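Local structure of apical membrane antigen 1, soluble form (Toxoplasma gondii, 2X2Z) at residues A124-G129 with D217-K222; T278-S283 with W291-S296; F377-G382 with K393-G398. The protein takes part in host cell invasion as the parasite-surface component of the moving junction, the ring formed with rhoptry neck proteins between parasite and host membranes. All coordinates share one frame; numbering follows the deposited sequence.

Contact 1 of 3, residues A124-G129 with D217-K222; sequences ASTDLG and DAFISK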
ATOM      1  N   ALA A 124       3.293  -4.937 -20.445  1.00 26.49           N
ATOM      2  CA  ALA A 124       2.406  -5.413 -19.380  1.00 25.04           C
ATOM      3  C   ALA A 124       1.090  -5.907 -19.922  1.00 24.82           C
ATOM      4  O   ALA A 124       0.529  -5.352 -20.876  1.00 25.30           O
ATOM      5  CB  ALA A 124       2.164  -4.306 -18.309  1.00 26.30           C
ATOM      6  N   SER A 125       0.565  -6.933 -19.282  1.00 25.00           N
ATOM      7  CA  SER A 125      -0.750  -7.449 -19.630  1.00 25.35           C
ATOM      8  C   SER A 125      -1.992  -6.829 -18.960  1.00 24.51           C
ATOM      9  O   SER A 125      -3.083  -7.086 -19.424  1.00 24.09           O
ATOM     10  CB  SER A 125      -0.755  -8.975 -19.497  1.00 26.13           C
ATOM     11  OG  SER A 125      -0.666  -9.381 -18.138  1.00 27.43           O
ATOM     12  N   THR A 126      -1.849  -5.988 -17.918  1.00 23.42           N
ATOM     13  CA  THR A 126      -3.008  -5.349 -17.315  1.00 21.98           C
ATOM     14  C   THR A 126      -2.875  -3.838 -17.420  1.00 22.64           C
ATOM     15  O   THR A 126      -1.774  -3.320 -17.496  1.00 23.00           O
ATOM     16  CB  THR A 126      -3.146  -5.657 -15.801  1.00 22.49           C
ATOM     17  OG1 THR A 126      -1.967  -5.221 -15.108  1.00 20.94           O
ATOM     18  CG2 THR A 126      -3.343  -7.112 -15.548  1.00 22.38           C
ATOM     19  N   ASP A 127      -3.997  -3.117 -17.379  1.00 21.92           N
ATOM     20  CA  ASP A 127      -3.925  -1.634 -17.348  1.00 21.35           C
ATOM     21  C   ASP A 127      -3.083  -1.052 -16.216  1.00 20.16           C
ATOM     22  O   ASP A 127      -2.264  -0.162 -16.462  1.00 19.44           O
ATOM     23  CB  ASP A 127      -5.336  -1.034 -17.388  1.00 19.59           C
ATOM     24  CG  ASP A 127      -6.001  -1.280 -18.735  1.00 23.96           C
ATOM     25  OD1 ASP A 127      -7.194  -0.966 -18.916  1.00 25.74           O
ATOM     26  OD2 ASP A 127      -5.286  -1.787 -19.645  1.00 25.60           O
ATOM     27  N   LEU A 128      -3.246  -1.549 -14.983  1.00 19.79           N
ATOM     28  CA  LEU A 128      -2.429  -0.988 -13.890  1.00 19.33           C
ATOM     29  C   LEU A 128      -0.948  -1.262 -14.189  1.00 18.62           C
ATOM     30  O   LEU A 128      -0.055  -0.421 -13.967  1.00 17.73           O
ATOM     31  CB  LEU A 128      -2.767  -1.642 -12.549  1.00 18.83           C
ATOM     32  CG  LEU A 128      -2.542  -0.847 -11.272  1.00 21.11           C
ATOM     33  CD1 LEU A 128      -2.301  -1.776 -10.090  1.00 16.68           C
ATOM     34  CD2 LEU A 128      -1.541   0.339 -11.380  1.00 14.98           C
ATOM     35  N   GLY A 129      -0.655  -2.470 -14.659  1.00 17.17           N
ATOM     36  CA  GLY A 129       0.728  -2.767 -14.960  1.00 16.82           C
ATOM     37  C   GLY A 129       1.270  -1.932 -16.088  1.00 18.24           C
ATOM     38  O   GLY A 129       2.464  -1.628 -16.093  1.00 20.69           O
ATOM     39  N   ASP A 217       4.097  -7.493 -14.399  1.00 23.62           N
ATOM     40  CA  ASP A 217       2.972  -8.444 -14.214  1.00 23.61           C
ATOM     41  C   ASP A 217       3.095  -9.103 -12.849  1.00 22.59           C
ATOM     42  O   ASP A 217       2.132  -9.696 -12.389  1.00 23.78           O
ATOM     43  CB  ASP A 217       2.876  -9.544 -15.288  1.00 24.05           C
ATOM     44  CG  ASP A 217       2.429  -9.035 -16.657  1.00 27.62           C
ATOM     45  OD1 ASP A 217       1.737  -8.011 -16.803  1.00 26.71           O
ATOM     46  OD2 ASP A 217       2.776  -9.709 -17.648  1.00 28.95           O
ATOM     47  N   ALA A 218       4.246  -8.947 -12.181  1.00 19.89           N
ATOM     48  CA  ALA A 218       4.481  -9.635 -10.922  1.00 19.81           C
ATOM     49  C   ALA A 218       3.495  -9.229  -9.774  1.00 19.82           C
ATOM     50  O   ALA A 218       3.221 -10.053  -8.904  1.00 17.69           O
ATOM     51  CB  ALA A 218       5.929  -9.432 -10.454  1.00 19.03           C
ATOM     52  N   PHE A 219       2.938  -8.017  -9.826  1.00 17.40           N
ATOM     53  CA  PHE A 219       2.169  -7.498  -8.674  1.00 19.04           C
ATOM     54  C   PHE A 219       0.871  -8.259  -8.547  1.00 19.09           C
ATOM     55  O   PHE A 219       0.276  -8.386  -7.454  1.00 17.20           O
ATOM     56  CB  PHE A 219       1.945  -5.991  -8.807  1.00 16.88           C
ATOM     57  CG  PHE A 219       0.896  -5.645  -9.835  1.00 17.89           C
ATOM     58  CD1 PHE A 219      -0.465  -5.676  -9.482  1.00 16.37           C
ATOM     59  CD2 PHE A 219       1.266  -5.274 -11.113  1.00 16.44           C
ATOM     60  CE1 PHE A 219      -1.480  -5.374 -10.419  1.00 19.25           C
ATOM     61  CE2 PHE A 219       0.272  -4.982 -12.118  1.00 17.99           C
ATOM     62  CZ  PHE A 219      -1.119  -5.032 -11.752  1.00 20.77           C
ATOM     63  N   ILE A 220       0.451  -8.816  -9.676  1.00 21.11           N
ATOM     64  CA  ILE A 220      -0.865  -9.420  -9.795  1.00 24.29           C
ATOM     65  C   ILE A 220      -0.977 -10.605  -8.841  1.00 25.23           C
ATOM     66  O   ILE A 220      -2.030 -10.825  -8.195  1.00 26.44           O
ATOM     67  CB  ILE A 220      -1.092  -9.955 -11.225  1.00 24.08           C
ATOM     68  CG1 ILE A 220      -1.174  -8.795 -12.216  1.00 27.79           C
ATOM     69  CG2 ILE A 220      -2.330 -10.801 -11.280  1.00 25.23           C
ATOM     70  CD1 ILE A 220      -0.876  -9.211 -13.632  1.00 28.39           C
ATOM     71  N   SER A 221       0.106 -11.379  -8.785  1.00 25.67           N
ATOM     72  CA  SER A 221       0.145 -12.630  -8.055  1.00 25.42           C
ATOM     73  C   SER A 221       1.054 -12.564  -6.826  1.00 24.00           C
ATOM     74  O   SER A 221       0.942 -13.432  -5.991  1.00 25.83           O
ATOM     75  CB  SER A 221       0.595 -13.780  -9.003  1.00 27.57           C
ATOM     76  OG  SER A 221       2.025 -13.758  -9.198  1.00 29.58           O
ATOM     77  N   LYS A 222       1.882 -11.525  -6.664  1.00 20.71           N
ATOM     78  CA  LYS A 222       2.742 -11.446  -5.489  1.00 20.39           C
ATOM     79  C   LYS A 222       2.401 -10.343  -4.447  1.00 19.71           C
ATOM     80  O   LYS A 222       3.172 -10.087  -3.518  1.00 20.49           O
ATOM     81  CB  LYS A 222       4.180 -11.236  -5.932  1.00 21.13           C
ATOM     82  CG  LYS A 222       4.747 -12.392  -6.828  1.00 25.12           C
ATOM     83  CD  LYS A 222       6.292 -12.328  -6.851  1.00 32.30           C
ATOM     84  CE  LYS A 222       6.926 -13.506  -7.676  1.00 33.51           C
ATOM     85  NZ  LYS A 222       5.993 -14.722  -7.812  1.00 31.41           N
TER
HETATM   86  O   HOH W   1       0.535  -6.345 -15.313  1.00 14.66           O

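Contact 2 of 3, residues T278-S283 with W291-S296; sequences TYPLTS and WPLHQS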
ATOM      1  N   THR A 278      13.419  13.921  11.684  1.00 36.92           N
ATOM      2  CA  THR A 278      13.807  15.321  11.448  1.00 38.01           C
ATOM      3  C   THR A 278      14.377  15.403  10.047  1.00 38.61           C
ATOM      4  O   THR A 278      15.143  14.526   9.617  1.00 38.88           O
ATOM      5  CB  THR A 278      14.904  15.797  12.390  1.00 38.56           C
ATOM      6  OG1 THR A 278      16.123  15.095  12.077  1.00 41.09           O
ATOM      7  CG2 THR A 278      14.513  15.570  13.893  1.00 36.39           C
ATOM      8  N   TYR A 279      14.052  16.450   9.317  1.00 38.35           N
ATOM      9  CA  TYR A 279      14.509  16.429   7.947  1.00 39.39           C
ATOM     10  C   TYR A 279      15.929  17.046   7.803  1.00 39.30           C
ATOM     11  O   TYR A 279      16.559  17.411   8.807  1.00 38.69           O
ATOM     12  CB  TYR A 279      13.420  16.893   6.929  1.00 40.09           C
ATOM     13  CG  TYR A 279      11.934  16.565   7.296  1.00 39.11           C
ATOM     14  CD1 TYR A 279      11.573  15.480   8.128  1.00 37.22           C
ATOM     15  CD2 TYR A 279      10.890  17.363   6.782  1.00 41.26           C
ATOM     16  CE1 TYR A 279      10.203  15.207   8.442  1.00 36.97           C
ATOM     17  CE2 TYR A 279       9.512  17.097   7.081  1.00 37.58           C
ATOM     18  CZ  TYR A 279       9.169  16.049   7.909  1.00 40.60           C
ATOM     19  OH  TYR A 279       7.782  15.877   8.186  1.00 37.37           O
ATOM     20  N   PRO A 280      16.469  17.066   6.582  1.00 39.48           N
ATOM     21  CA  PRO A 280      17.909  17.309   6.450  1.00 39.99           C
ATOM     22  C   PRO A 280      18.350  18.751   6.808  1.00 40.51           C
ATOM     23  O   PRO A 280      17.626  19.712   6.485  1.00 39.12           O
ATOM     24  CB  PRO A 280      18.176  17.026   4.967  1.00 40.37           C
ATOM     25  CG  PRO A 280      16.825  16.652   4.343  1.00 40.39           C
ATOM     26  CD  PRO A 280      15.778  17.086   5.283  1.00 40.35           C
ATOM     27  N   LEU A 281      19.518  18.882   7.465  1.00 40.86           N
ATOM     28  CA  LEU A 281      20.131  20.207   7.755  1.00 42.19           C
ATOM     29  C   LEU A 281      20.694  20.815   6.478  1.00 43.04           C
ATOM     30  O   LEU A 281      21.691  20.332   5.941  1.00 43.75           O
ATOM     31  CB  LEU A 281      21.247  20.112   8.796  1.00 41.62           C
ATOM     32  CG  LEU A 281      20.830  19.414  10.098  1.00 42.95           C
ATOM     33  CD1 LEU A 281      22.091  19.030  10.945  1.00 45.32           C
ATOM     34  CD2 LEU A 281      19.818  20.261  10.879  1.00 39.86           C
ATOM     35  N   THR A 282      20.012  21.837   5.971  1.00 43.10           N
ATOM     36  CA  THR A 282      20.479  22.599   4.821  1.00 43.10           C
ATOM     37  C   THR A 282      20.703  24.007   5.355  1.00 43.29           C
ATOM     38  O   THR A 282      20.347  24.314   6.503  1.00 43.10           O
ATOM     39  CB  THR A 282      19.402  22.681   3.684  1.00 42.74           C
ATOM     40  OG1 THR A 282      18.229  23.335   4.185  1.00 41.46           O
ATOM     41  CG2 THR A 282      19.010  21.292   3.145  1.00 41.99           C
ATOM     42  N   SER A 283      21.251  24.877   4.521  1.00 44.28           N
ATOM     43  CA  SER A 283      21.350  26.287   4.885  1.00 45.43           C
ATOM     44  C   SER A 283      20.277  27.150   4.205  1.00 45.58           C
ATOM     45  O   SER A 283      20.309  28.381   4.329  1.00 45.40           O
ATOM     46  CB  SER A 283      22.731  26.827   4.558  1.00 46.07           C
ATOM     47  OG  SER A 283      22.690  27.437   3.282  1.00 47.68           O
ATOM     48  N   TRP A 291      12.387  16.773  -4.487  1.00 21.21           N
ATOM     49  CA  TRP A 291      12.607  15.390  -4.061  1.00 20.79           C
ATOM     50  C   TRP A 291      13.246  15.408  -2.662  1.00 20.23           C
ATOM     51  O   TRP A 291      14.028  16.266  -2.405  1.00 19.10           O
ATOM     52  CB  TRP A 291      13.551  14.682  -5.074  1.00 20.66           C
ATOM     53  CG  TRP A 291      13.110  14.829  -6.543  1.00 22.49           C
ATOM     54  CD1 TRP A 291      11.825  14.857  -7.000  1.00 22.73           C
ATOM     55  CD2 TRP A 291      13.948  14.915  -7.723  1.00 26.42           C
ATOM     56  NE1 TRP A 291      11.791  15.007  -8.365  1.00 26.20           N
ATOM     57  CE2 TRP A 291      13.074  15.030  -8.847  1.00 27.22           C
ATOM     58  CE3 TRP A 291      15.342  14.931  -7.941  1.00 27.38           C
ATOM     59  CZ2 TRP A 291      13.543  15.127 -10.183  1.00 29.19           C
ATOM     60  CZ3 TRP A 291      15.823  15.039  -9.294  1.00 28.95           C
ATOM     61  CH2 TRP A 291      14.916  15.121 -10.391  1.00 31.64           C
ATOM     62  N   PRO A 292      12.975  14.412  -1.807  1.00 19.70           N
ATOM     63  CA  PRO A 292      13.650  14.319  -0.522  1.00 20.15           C
ATOM     64  C   PRO A 292      15.151  14.108  -0.682  1.00 21.32           C
ATOM     65  O   PRO A 292      15.622  13.362  -1.619  1.00 19.48           O
ATOM     66  CB  PRO A 292      13.070  13.047   0.090  1.00 20.34           C
ATOM     67  CG  PRO A 292      11.855  12.688  -0.768  1.00 17.52           C
ATOM     68  CD  PRO A 292      12.316  13.133  -2.135  1.00 21.39           C
ATOM     69  N   LEU A 293      15.895  14.746   0.209  1.00 21.87           N
ATOM     70  CA  LEU A 293      17.338  14.587   0.202  1.00 24.02           C
ATOM     71  C   LEU A 293      17.726  13.355   0.984  1.00 23.57           C
ATOM     72  O   LEU A 293      17.116  13.033   1.984  1.00 22.72           O
ATOM     73  CB  LEU A 293      18.020  15.829   0.772  1.00 23.86           C
ATOM     74  CG  LEU A 293      17.793  17.157   0.042  1.00 26.38           C
ATOM     75  CD1 LEU A 293      18.044  18.349   1.011  1.00 21.55           C
ATOM     76  CD2 LEU A 293      18.672  17.283  -1.154  1.00 27.24           C
ATOM     77  N   HIS A 294      18.746  12.645   0.499  1.00 26.65           N
ATOM     78  CA  HIS A 294      19.447  11.613   1.285  1.00 27.51           C
ATOM     79  C   HIS A 294      19.891  12.177   2.657  1.00 28.45           C
ATOM     80  O   HIS A 294      20.271  13.322   2.768  1.00 28.03           O
ATOM     81  CB  HIS A 294      20.660  11.098   0.497  1.00 27.46           C
ATOM     82  CG  HIS A 294      21.514  10.151   1.273  1.00 26.29           C
ATOM     83  ND1 HIS A 294      21.311   8.793   1.256  1.00 26.26           N
ATOM     84  CD2 HIS A 294      22.572  10.364   2.100  1.00 25.60           C
ATOM     85  CE1 HIS A 294      22.225   8.204   2.018  1.00 26.04           C
ATOM     86  NE2 HIS A 294      22.999   9.133   2.539  1.00 24.83           N
ATOM     87  N   GLN A 295      19.734  11.393   3.707  1.00 30.94           N
ATOM     88  CA  GLN A 295      20.140  11.772   5.073  1.00 32.74           C
ATOM     89  C   GLN A 295      20.786  10.521   5.620  1.00 33.51           C
ATOM     90  O   GLN A 295      20.185   9.445   5.481  1.00 33.03           O
ATOM     91  CB  GLN A 295      18.928  12.021   5.970  1.00 33.62           C
ATOM     92  CG  GLN A 295      18.172  13.286   5.710  1.00 38.19           C
ATOM     93  CD  GLN A 295      16.925  13.427   6.597  1.00 40.96           C
ATOM     94  OE1 GLN A 295      16.935  13.136   7.802  1.00 42.99           O
ATOM     95  NE2 GLN A 295      15.861  13.897   6.000  1.00 42.66           N
ATOM     96  N   SER A 296      21.952  10.664   6.274  1.00 34.48           N
ATOM     97  CA  SER A 296      22.699   9.568   6.955  1.00 35.63           C
ATOM     98  C   SER A 296      21.773   8.676   7.782  1.00 34.94           C
ATOM     99  O   SER A 296      21.792   7.449   7.661  1.00 35.65           O
ATOM    100  CB  SER A 296      23.799  10.143   7.921  1.00 36.13           C
ATOM    101  OG  SER A 296      24.788  10.950   7.275  1.00 40.01           O
TER

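Contact 3 of 3, residues F377-G382 with K393-G398; sequences FPDSFG and KTSCVG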
ATOM      1  N   PHE A 377     -11.430 -33.357   1.782  1.00 44.67           N
ATOM      2  CA  PHE A 377     -10.921 -32.492   2.838  1.00 42.67           C
ATOM      3  C   PHE A 377     -11.730 -32.729   4.089  1.00 40.80           C
ATOM      4  O   PHE A 377     -12.551 -31.878   4.464  1.00 41.52           O
ATOM      5  CB  PHE A 377     -10.995 -31.022   2.404  1.00 43.07           C
ATOM      6  CG  PHE A 377     -10.121 -30.113   3.183  1.00 43.39           C
ATOM      7  CD1 PHE A 377      -8.905 -29.709   2.674  1.00 44.91           C
ATOM      8  CD2 PHE A 377     -10.533 -29.623   4.419  1.00 48.09           C
ATOM      9  CE1 PHE A 377      -8.091 -28.844   3.388  1.00 48.32           C
ATOM     10  CE2 PHE A 377      -9.735 -28.751   5.151  1.00 48.27           C
ATOM     11  CZ  PHE A 377      -8.514 -28.357   4.645  1.00 48.38           C
ATOM     12  N   PRO A 378     -11.494 -33.876   4.748  1.00 38.17           N
ATOM     13  CA  PRO A 378     -12.245 -34.291   5.928  1.00 37.44           C
ATOM     14  C   PRO A 378     -11.956 -33.383   7.149  1.00 35.60           C
ATOM     15  O   PRO A 378     -10.902 -32.790   7.237  1.00 34.69           O
ATOM     16  CB  PRO A 378     -11.705 -35.686   6.212  1.00 36.16           C
ATOM     17  CG  PRO A 378     -10.288 -35.605   5.754  1.00 37.93           C
ATOM     18  CD  PRO A 378     -10.340 -34.764   4.498  1.00 38.72           C
ATOM     19  N   ASP A 379     -12.898 -33.311   8.068  1.00 35.45           N
ATOM     20  CA  ASP A 379     -12.679 -32.650   9.339  1.00 34.97           C
ATOM     21  C   ASP A 379     -11.391 -33.147   9.998  1.00 34.69           C
ATOM     22  O   ASP A 379     -11.125 -34.357  10.084  1.00 33.63           O
ATOM     23  CB  ASP A 379     -13.848 -32.929  10.240  1.00 34.98           C
ATOM     24  CG  ASP A 379     -15.042 -32.107   9.889  1.00 35.82           C
ATOM     25  OD1 ASP A 379     -15.136 -31.628   8.720  1.00 31.94           O
ATOM     26  OD2 ASP A 379     -15.881 -31.931  10.805  1.00 39.32           O
ATOM     27  N   SER A 380     -10.561 -32.207  10.422  1.00 33.61           N
ATOM     28  CA  SER A 380      -9.252 -32.559  10.958  1.00 33.27           C
ATOM     29  C   SER A 380      -9.059 -31.758  12.242  1.00 32.54           C
ATOM     30  O   SER A 380      -9.341 -30.555  12.251  1.00 32.50           O
ATOM     31  CB  SER A 380      -8.207 -32.173   9.951  1.00 33.19           C
ATOM     32  OG  SER A 380      -6.921 -32.498  10.413  1.00 35.42           O
ATOM     33  N   PHE A 381      -8.588 -32.385  13.319  1.00 30.53           N
ATOM     34  CA  PHE A 381      -8.547 -31.662  14.601  1.00 29.38           C
ATOM     35  C   PHE A 381      -7.143 -31.636  15.106  1.00 29.30           C
ATOM     36  O   PHE A 381      -6.417 -32.637  15.005  1.00 31.10           O
ATOM     37  CB  PHE A 381      -9.446 -32.304  15.634  1.00 29.43           C
ATOM     38  CG  PHE A 381     -10.908 -32.164  15.349  1.00 29.75           C
ATOM     39  CD1 PHE A 381     -11.670 -31.210  16.012  1.00 27.83           C
ATOM     40  CD2 PHE A 381     -11.548 -33.029  14.474  1.00 28.89           C
ATOM     41  CE1 PHE A 381     -13.047 -31.100  15.774  1.00 29.81           C
ATOM     42  CE2 PHE A 381     -12.920 -32.909  14.235  1.00 30.88           C
ATOM     43  CZ  PHE A 381     -13.670 -31.965  14.898  1.00 26.44           C
ATOM     44  N   GLY A 382      -6.703 -30.493  15.590  1.00 27.00           N
ATOM     45  CA  GLY A 382      -5.414 -30.473  16.218  1.00 26.31           C
ATOM     46  C   GLY A 382      -5.457 -30.994  17.658  1.00 24.72           C
ATOM     47  O   GLY A 382      -6.528 -31.323  18.184  1.00 23.02           O
ATOM     48  N   LYS A 393      -9.565 -26.670  14.554  1.00 20.88           N
ATOM     49  CA  LYS A 393     -10.482 -27.471  13.702  1.00 21.29           C
ATOM     50  C   LYS A 393     -10.380 -26.957  12.266  1.00 21.46           C
ATOM     51  O   LYS A 393     -10.692 -25.775  11.986  1.00 19.02           O
ATOM     52  CB  LYS A 393     -11.957 -27.399  14.146  1.00 21.69           C
ATOM     53  CG  LYS A 393     -12.854 -28.289  13.244  1.00 24.69           C
ATOM     54  CD  LYS A 393     -14.310 -28.246  13.598  1.00 27.79           C
ATOM     55  CE  LYS A 393     -15.111 -29.122  12.673  1.00 27.37           C
ATOM     56  NZ  LYS A 393     -16.553 -28.789  12.858  1.00 27.04           N
ATOM     57  N   THR A 394      -9.937 -27.831  11.359  1.00 21.25           N
ATOM     58  CA  THR A 394      -9.830 -27.449   9.972  1.00 19.93           C
ATOM     59  C   THR A 394     -10.827 -28.290   9.144  1.00 21.33           C
ATOM     60  O   THR A 394     -10.878 -29.529   9.306  1.00 21.35           O
ATOM     61  CB  THR A 394      -8.435 -27.675   9.479  1.00 21.08           C
ATOM     62  OG1 THR A 394      -7.530 -26.868  10.247  1.00 19.38           O
ATOM     63  CG2 THR A 394      -8.335 -27.270   8.011  1.00 21.08           C
ATOM     64  N   SER A 395     -11.608 -27.652   8.263  1.00 19.43           N
ATOM     65  CA  SER A 395     -12.680 -28.371   7.573  1.00 19.55           C
ATOM     66  C   SER A 395     -13.175 -27.651   6.309  1.00 19.26           C
ATOM     67  O   SER A 395     -12.646 -26.589   5.922  1.00 18.58           O
ATOM     68  CB  SER A 395     -13.840 -28.598   8.541  1.00 19.16           C
ATOM     69  OG  SER A 395     -14.421 -27.346   8.794  1.00 19.75           O
ATOM     70  N   CYS A 396     -14.194 -28.210   5.672  1.00 19.46           N
ATOM     71  CA  CYS A 396     -14.660 -27.711   4.374  1.00 19.56           C
ATOM     72  C   CYS A 396     -16.173 -27.497   4.444  1.00 19.10           C
ATOM     73  O   CYS A 396     -16.911 -28.423   4.776  1.00 18.81           O
ATOM     74  CB  CYS A 396     -14.326 -28.704   3.242  1.00 20.82           C
ATOM     75  SG  CYS A 396     -14.680 -27.958   1.613  1.00 23.99           S
ATOM     76  N   VAL A 397     -16.626 -26.262   4.213  1.00 19.23           N
ATOM     77  CA  VAL A 397     -18.056 -25.938   4.236  1.00 19.57           C
ATOM     78  C   VAL A 397     -18.398 -25.061   3.034  1.00 17.91           C
ATOM     79  O   VAL A 397     -17.744 -24.062   2.753  1.00 15.34           O
ATOM     80  CB  VAL A 397     -18.480 -25.166   5.540  1.00 19.44           C
ATOM     81  CG1 VAL A 397     -19.935 -24.719   5.424  1.00 19.38           C
ATOM     82  CG2 VAL A 397     -18.275 -26.032   6.767  1.00 22.32           C
ATOM     83  N   GLY A 398     -19.392 -25.506   2.288  1.00 19.54           N
ATOM     84  CA  GLY A 398     -19.764 -24.860   1.046  1.00 19.92           C
ATOM     85  C   GLY A 398     -18.584 -24.612   0.104  1.00 19.49           C
ATOM     86  O   GLY A 398     -18.513 -23.586  -0.529  1.00 20.51           O
TER
HETATM   87  O   HOH W   2     -14.582 -31.221   6.285  1.00 26.27           O
HETATM   88  O   HOH W   3      -6.212 -29.118  11.862  1.00 34.56           O

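Contact 1 of 3, residues A124-G129 with D217-K222
Asp217 OD1 takes two bonds from Ser125, one of them weak, and a third, suspiciously short, from a water, where the start of one helix meets the lead-in to another in domain DI, a PAN-type domain of the ectodomain. The backbone N of Ser125 gives it a nearly straight bond of 2.9 Å, 165° at the hydrogen, received on the syn lone pair of the carboxylate. Ser125 OG adds the weak bond to the same Asp217 OD1 at 3.1 Å. The water in turn accepts from Thr126 OG1 at 2.8 Å and so links the carboxylate to the N-cap of helix 127-136.

Thr126 is that N-cap. With chi1 at 59°, OG1 stands between its own N and carbonyl carbon and turns back to the helix start, where it accepts from Gly129 N at 3.1 Å. The hydroxyl therefore has both roles filled, acceptor toward the helix and donor toward the water.

Next to this polar patch lies Phe219, from helix 219-222, after which the chain reaches Cys223, in disulfide with Cys54. The rim of the ring fits against the capped turn: Gly129 CA approaches CE2 edge-on at 3.6 Å, and Thr126 OG1 is also near the ring plane, beside CZ. Leu128 CD1 approaches CE1 obliquely. Behind Leu128, Phe154 and Tyr156 of strand 150-157 continue the apolar packing. Ile220 CG1 lies above one face of the ring, offset toward the rim, and farther along the same side chain Ile220 CD1 meets Thr126 CG2 tip to tip at 3.8 Å.

Contact 2 of 3, residues T278-S283 with W291-S296
The long loop of domain DII, between helix 258-267 and strand 308-313, doubles back on itself here: residues 278-283 lie against 291-296 without any regular strand pairing. In AMA1 proteins the DII loop packs against domain DI and covers part of the apical groove that receives RON2. Pro280, Leu293 and Gln295 make up most of the contact, and the backbones come closest at Pro280 and Gln295, 6.1 Å from CA to CA.

Pro280 is the centre. Its CB is directed toward the other segment, and the ring crosses both Leu293 and Gln295 at about a right angle. Pro280 CG sits 3.9 Å from Leu293 CB, while Pro280 CB is 3.8 Å from Gln295 CG. Leu293 turns its CG anti to the carbonyl carbon (chi1 -61°), which brings CD1 to Pro280 CG and to Thr282 CG2, 3.8 Å away from the latter. The methyl of Thr282 thus faces the leucine while its hydroxyl is bonded to Gln284. Leu293 and Gln295 face Pro280, whereas His294 between them points away. Beyond CG the extended Gln295 chain carries its amide past the proline ring to the backbone of Thr278; the orientation of that amide is doubtful in the model.

Tyr279 and Trp291 anchor the loop on domain DI, the first through its OH to Glu174 N and by stacking on Tyr178, the second among Tyr47, Tyr150 and Tyr167. Backbone bonds between Pro292 and Arg48 and between His294 and Leu46 lay residues 291-296 along strand 45-49, with Leu293 also resting on Thr45 and Tyr47.

Contact 3 of 3, residues F377-G382 with K393-G398
The edge of the Phe377 ring meets Thr394, whose CG2 methyl lies near the ring plane 3.5 Å from CE2 and equally close to CZ. Ser395 N lies at the rim of the same ring, in its plane, and Cys396 CB approaches obliquely beside CD2. The chi1 of Phe377, -161°, swings the ring anti to its backbone N and lays it along residues 394-396. The second ring, Phe381, is met by an aliphatic chain: Lys393 CG makes an off-centre CH-pi contact, 4.2 Å from the ring centroid, and the two side chains run side by side in the same direction.

The backbones pair as an antiparallel beta hairpin in domain DIII, with 380-381 as a short edge strand on 390-397 and strand 400-407 completing a three-stranded sheet. Ser380 and Thr394 form the hydrogen-bonded pair: Ser380 N to Thr394 O and Thr394 N to Ser380 O are both 2.9 Å, the second almost straight at 175°. Phe381 and Lys393 follow as the non-hydrogen-bonded pair, on the opposite face of the sheet from Ser380 and Thr394.

The lysine is fully extended, which carries its amine past the phenyl ring to Asp379, where NZ and OD2 make a long salt bridge of 3.8 Å. Asp379 OD1 turns the other way, coming 3.3 Å from Ser395 CB and making a suspiciously short contact with a water. That water also donates to Phe377 O at 2.8 Å and accepts from Cys396 N at 3.1 Å, bridging the segments just where Cys396 is tied by its disulfide to Cys372.

Overall arrangement
The three contacts follow one another along the chain, one in each domain: contact 1 in DI, contact 2 in DII and contact 3 in DIII. None touches another. Contact 1 takes the intermediate position, its centre about 34 Å from the centres of both contact 2 and contact 3, with nearest atoms about 20 Å away in either case. Contacts 2 and 3 lie on opposite sides of the chain's centre, their own centres about 55 Å apart and their nearest atoms about 45 Å. Burial differs too: contact 1 is buried, contact 3 partly buried, and contact 2 on the surface, where the DII loop folds over DI.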